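Side-chain contacts in glycerate 2-kinase (Pyrococcus horikoshii, PDB 1X3L), which catalyses the ATP-dependent phosphorylation of D-glycerate to 2-phosphoglycerate and also accepts other nucleotides or pyrophosphate as phosphate donors: residues Ile347-Thr352 against Lys387-Lys392; Lys392-Glu397 against Leu409-Gly414. All blocks are in the same frame, centred on the assembly; numbering follows the deposited sequence.

Contact 1. Residues Ile347-Thr352 against Lys387-Lys392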
# COMPACT_ATOMS: atom_id res chain seq x y z
N ILE A 347 19.07 -5.54 -5.45
CA ILE A 347 19.49 -4.15 -5.34
C ILE A 347 20.73 -4.11 -4.45
O ILE A 347 21.76 -3.54 -4.81
CB ILE A 347 18.41 -3.27 -4.67
CG1 ILE A 347 17.25 -3.02 -5.63
CG2 ILE A 347 19.04 -1.96 -4.20
CD1 ILE A 347 16.12 -2.20 -5.01
N ALA A 348 20.61 -4.73 -3.28
CA ALA A 348 21.70 -4.78 -2.30
C ALA A 348 22.95 -5.45 -2.85
O ALA A 348 24.05 -4.89 -2.75
CB ALA A 348 21.23 -5.52 -1.05
N LEU A 349 22.79 -6.63 -3.42
CA LEU A 349 23.94 -7.37 -3.94
C LEU A 349 24.61 -6.66 -5.11
O LEU A 349 25.83 -6.62 -5.21
CB LEU A 349 23.51 -8.78 -4.37
CG LEU A 349 24.63 -9.69 -4.89
CD1 LEU A 349 25.65 -9.96 -3.78
CD2 LEU A 349 24.04 -11.01 -5.39
N SER A 350 23.80 -6.07 -5.99
CA SER A 350 24.35 -5.38 -7.16
C SER A 350 25.20 -4.18 -6.76
O SER A 350 26.19 -3.86 -7.41
CB SER A 350 23.21 -4.94 -8.08
OG SER A 350 23.71 -4.41 -9.29
N ALA A 351 24.80 -3.52 -5.67
CA ALA A 351 25.51 -2.34 -5.20
C ALA A 351 26.81 -2.63 -4.46
O ALA A 351 27.63 -1.73 -4.31
CB ALA A 351 24.58 -1.51 -4.31
N THR A 352 27.01 -3.87 -4.01
CA THR A 352 28.22 -4.22 -3.26
C THR A 352 29.55 -3.81 -3.87
O THR A 352 30.42 -3.30 -3.17
CB THR A 352 28.32 -5.74 -2.95
OG1 THR A 352 28.30 -6.49 -4.17
CG2 THR A 352 27.16 -6.18 -2.05
N LYS A 387 34.30 -7.68 -0.68
CA LYS A 387 35.48 -8.49 -0.40
C LYS A 387 35.17 -9.78 0.35
O LYS A 387 35.86 -10.78 0.17
CB LYS A 387 36.54 -7.66 0.33
CG LYS A 387 37.19 -6.63 -0.60
CD LYS A 387 38.34 -5.85 0.04
CE LYS A 387 38.97 -4.91 -1.00
NZ LYS A 387 40.08 -4.08 -0.45
N LYS A 388 34.13 -9.76 1.18
CA LYS A 388 33.75 -10.97 1.90
C LYS A 388 33.21 -11.98 0.89
O LYS A 388 33.45 -13.19 1.02
CB LYS A 388 32.71 -10.66 2.98
CG LYS A 388 33.30 -9.91 4.18
CD LYS A 388 32.26 -9.54 5.22
CE LYS A 388 32.89 -8.74 6.36
NZ LYS A 388 31.88 -8.26 7.35
N LEU A 389 32.50 -11.49 -0.12
CA LEU A 389 31.95 -12.34 -1.16
C LEU A 389 33.09 -12.94 -2.00
O LEU A 389 33.08 -14.13 -2.32
CB LEU A 389 31.01 -11.54 -2.06
CG LEU A 389 29.67 -11.08 -1.47
CD1 LEU A 389 29.04 -10.00 -2.35
CD2 LEU A 389 28.73 -12.27 -1.34
N ARG A 390 34.07 -12.11 -2.34
CA ARG A 390 35.20 -12.55 -3.13
C ARG A 390 36.06 -13.55 -2.35
O ARG A 390 36.65 -14.45 -2.93
CB ARG A 390 36.04 -11.35 -3.57
CG ARG A 390 35.29 -10.40 -4.50
CD ARG A 390 34.78 -11.13 -5.74
NE ARG A 390 35.88 -11.55 -6.61
CZ ARG A 390 35.84 -12.61 -7.41
NH1 ARG A 390 34.76 -13.38 -7.45
NH2 ARG A 390 36.89 -12.90 -8.18
N GLU A 391 36.13 -13.38 -1.03
CA GLU A 391 36.91 -14.28 -0.20
C GLU A 391 36.30 -15.68 -0.21
O GLU A 391 36.99 -16.66 0.07
CB GLU A 391 36.99 -13.77 1.24
CG GLU A 391 38.17 -12.87 1.50
CD GLU A 391 39.48 -13.57 1.19
OE1 GLU A 391 39.74 -14.64 1.78
OE2 GLU A 391 40.25 -13.05 0.35
N LYS A 392 35.01 -15.76 -0.51
CA LYS A 392 34.34 -17.05 -0.57
C LYS A 392 34.26 -17.51 -2.01
O LYS A 392 33.50 -18.42 -2.34
CB LYS A 392 32.95 -16.97 0.06
CG LYS A 392 33.00 -16.77 1.57
CD LYS A 392 31.73 -17.22 2.27
CE LYS A 392 31.92 -17.15 3.78
NZ LYS A 392 30.75 -17.64 4.55

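Contact 2. Residues Lys392-Glu397 against Leu409-Gly414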
# COMPACT_ATOMS: atom_id res chain seq x y z
N LYS A 392 35.01 -15.76 -0.51
CA LYS A 392 34.34 -17.05 -0.57
C LYS A 392 34.26 -17.51 -2.01
O LYS A 392 33.50 -18.42 -2.34
CB LYS A 392 32.95 -16.97 0.06
CG LYS A 392 33.00 -16.77 1.57
CD LYS A 392 31.73 -17.22 2.27
CE LYS A 392 31.92 -17.15 3.78
NZ LYS A 392 30.75 -17.64 4.55
N GLY A 393 35.04 -16.87 -2.87
CA GLY A 393 35.05 -17.23 -4.28
C GLY A 393 33.72 -17.04 -4.99
O GLY A 393 33.42 -17.77 -5.93
N ILE A 394 32.93 -16.07 -4.55
CA ILE A 394 31.64 -15.82 -5.18
C ILE A 394 31.74 -14.79 -6.30
O ILE A 394 32.26 -13.69 -6.09
CB ILE A 394 30.58 -15.34 -4.15
CG1 ILE A 394 30.28 -16.47 -3.16
CG2 ILE A 394 29.32 -14.91 -4.87
CD1 ILE A 394 29.28 -16.10 -2.09
N ASP A 395 31.26 -15.15 -7.48
CA ASP A 395 31.27 -14.24 -8.61
C ASP A 395 29.93 -13.52 -8.62
O ASP A 395 28.92 -14.07 -9.07
CB ASP A 395 31.49 -15.01 -9.91
CG ASP A 395 31.42 -14.13 -11.13
OD1 ASP A 395 31.81 -12.95 -11.05
OD2 ASP A 395 30.99 -14.63 -12.19
N VAL A 396 29.92 -12.30 -8.10
CA VAL A 396 28.71 -11.51 -8.00
C VAL A 396 27.95 -11.34 -9.31
O VAL A 396 26.73 -11.54 -9.35
CB VAL A 396 29.01 -10.12 -7.39
CG1 VAL A 396 27.74 -9.29 -7.29
CG2 VAL A 396 29.62 -10.30 -6.01
N GLU A 397 28.65 -10.96 -10.37
CA GLU A 397 28.00 -10.77 -11.67
C GLU A 397 27.29 -12.04 -12.12
O GLU A 397 26.17 -11.99 -12.63
CB GLU A 397 29.03 -10.37 -12.74
CG GLU A 397 29.63 -8.97 -12.58
CD GLU A 397 30.37 -8.78 -11.26
OE1 GLU A 397 31.18 -9.66 -10.89
OE2 GLU A 397 30.16 -7.73 -10.61
N LEU A 409 23.99 -13.51 -0.58
CA LEU A 409 23.80 -12.70 0.61
C LEU A 409 23.77 -13.56 1.87
O LEU A 409 24.25 -13.14 2.92
CB LEU A 409 22.49 -11.91 0.51
CG LEU A 409 22.43 -10.82 -0.57
CD1 LEU A 409 21.03 -10.21 -0.60
CD2 LEU A 409 23.48 -9.74 -0.28
N LYS A 410 23.22 -14.76 1.75
CA LYS A 410 23.12 -15.69 2.87
C LYS A 410 24.47 -16.05 3.49
O LYS A 410 24.56 -16.30 4.69
CB LYS A 410 22.41 -16.98 2.42
CG LYS A 410 22.23 -18.01 3.53
CD LYS A 410 21.41 -19.22 3.07
CE LYS A 410 22.21 -20.12 2.14
NZ LYS A 410 21.39 -21.26 1.63
N LYS A 411 25.52 -16.06 2.67
CA LYS A 411 26.85 -16.43 3.13
C LYS A 411 27.68 -15.33 3.76
O LYS A 411 28.70 -15.60 4.40
CB LYS A 411 27.63 -17.06 1.97
CG LYS A 411 26.93 -18.24 1.34
CD LYS A 411 27.77 -18.86 0.25
CE LYS A 411 27.09 -20.06 -0.36
NZ LYS A 411 27.92 -20.65 -1.46
N VAL A 412 27.27 -14.08 3.58
CA VAL A 412 28.02 -12.97 4.14
C VAL A 412 27.18 -12.10 5.09
O VAL A 412 27.49 -10.93 5.31
CB VAL A 412 28.60 -12.09 3.01
CG1 VAL A 412 29.65 -12.88 2.22
CG2 VAL A 412 27.49 -11.63 2.08
N GLY A 413 26.14 -12.70 5.65
CA GLY A 413 25.27 -11.99 6.57
C GLY A 413 24.53 -10.82 5.94
O GLY A 413 24.21 -9.85 6.61
N GLY A 414 24.24 -10.95 4.65
CA GLY A 414 23.56 -9.88 3.93
C GLY A 414 22.06 -9.96 3.78
O GLY A 414 21.46 -9.10 3.14

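Contact 1. Residues Ile347-Thr352 against Lys387-Lys392
Leu389 points from helix 385-391 at Leu349 and Thr352, and a single methyl does the touching. Its CD1 lies 3.7 Å from Leu349 CD1, methyl against methyl with the two side chains crossing at a slant, and 4.0 Å from Thr352 OG1, where the approach is nearly perpendicular. The contact is slight and mostly apolar: only 89 Å² is buried over both segments, more than half of it on Leu389. Leu349 gets there by its far end, since its CB bond runs neither toward nor away from the facing helix; with CG trans to the backbone N (chi1 -178°), CD1 is carried forward to the meeting point.

The hydroxyl of Thr352 is already committed. OG1 donates to Leu349 O at 2.7 Å, in the carbonyl plane with a C=O...OG1 angle of 152°, and Thr352 N adds a second bond to the same oxygen. Two donors thus hold Leu349 O, and the OG1 bond keeps the hydroxyl turned back to its own helix, beside the leucine methyl.

The backbones stay well apart, the nearest CA atoms being those of Thr352 and Lys387 at 8.9 Å. The solvent side is polar: Lys387 forms a salt bridge with Asp357, and Arg390 bonds Ile394 O. Val396 closes the apolar side against both leucines. Such sparse leucine packing between helices, completed by helix 396-401, belongs to the hydrophobic core of the MOFRL region.

Contact 2. Residues Lys392-Glu397 against Leu409-Gly414
Lys392 stretches across to the end of helix 405-411 and bonds the backbone oxygen of Lys411. Its side chain can be followed outward. CB points toward the facing segment, but neither it nor CG comes within 4.2 Å of that segment. With CG trans to the carbonyl carbon (chi1 -69°) and the chain extended beyond it, CD arrives first, 4.0 Å from Lys411 O and 4.1 Å from Lys411 CB. CE passes 3.6 Å from Lys411 O, and NZ completes the approach with a hydrogen bond of 2.9 Å to Lys411 O. The C=O...NZ angle is 140° and the donor is tilted 17° from the carbonyl plane, so the ammonium group comes in slightly off the plane. A positive charge here probably benefits from the partial negative charge at the C-terminal end of the helix.

Beside this bond, Ile394 CD1 packs against the aliphatic part of Lys411, 3.9 Å from its CD, the two chains crossing aslant. The isoleucine is buried while both lysines are exposed, which places the polar bond at the outer margin.

On the far segment, Leu409 O accepts from both Val412 N and Gly414 N, the latter at 2.8 Å; Gly413, with positive phi, lies within this turn. Ile394 also rests on Leu389 of helix 385-391, and Asp395 is the N-cap of helix 396-401. Gly414 pairs through its backbone with Ile380 of strand 378-382, just before strand 415-416, the outermost strand of the mixed sheet in this chain.

The centres of contact 1 and contact 2 lie 5 Å apart, and the segments share Lys392, which makes contact only in contact 2. Their junction is a Schellman motif ending helix 385-391, with Gly393 as its C-prime residue: Ile394 N lies 3.0 Å from Leu389 O, a probable hydrogen bond, and Gly393 N pairs with Arg390 O. Leu389 CD2 packs 3.7 Å from Val412 CG2 and its CD1 3.7 Å from Val396 CG2, so Leu389 of contact 1 also packs on residues from both segments of contact 2. Both belong to the MOFRL region, away from Lys58, a probable substrate-binding residue by similarity, and are therefore best read as structural packing.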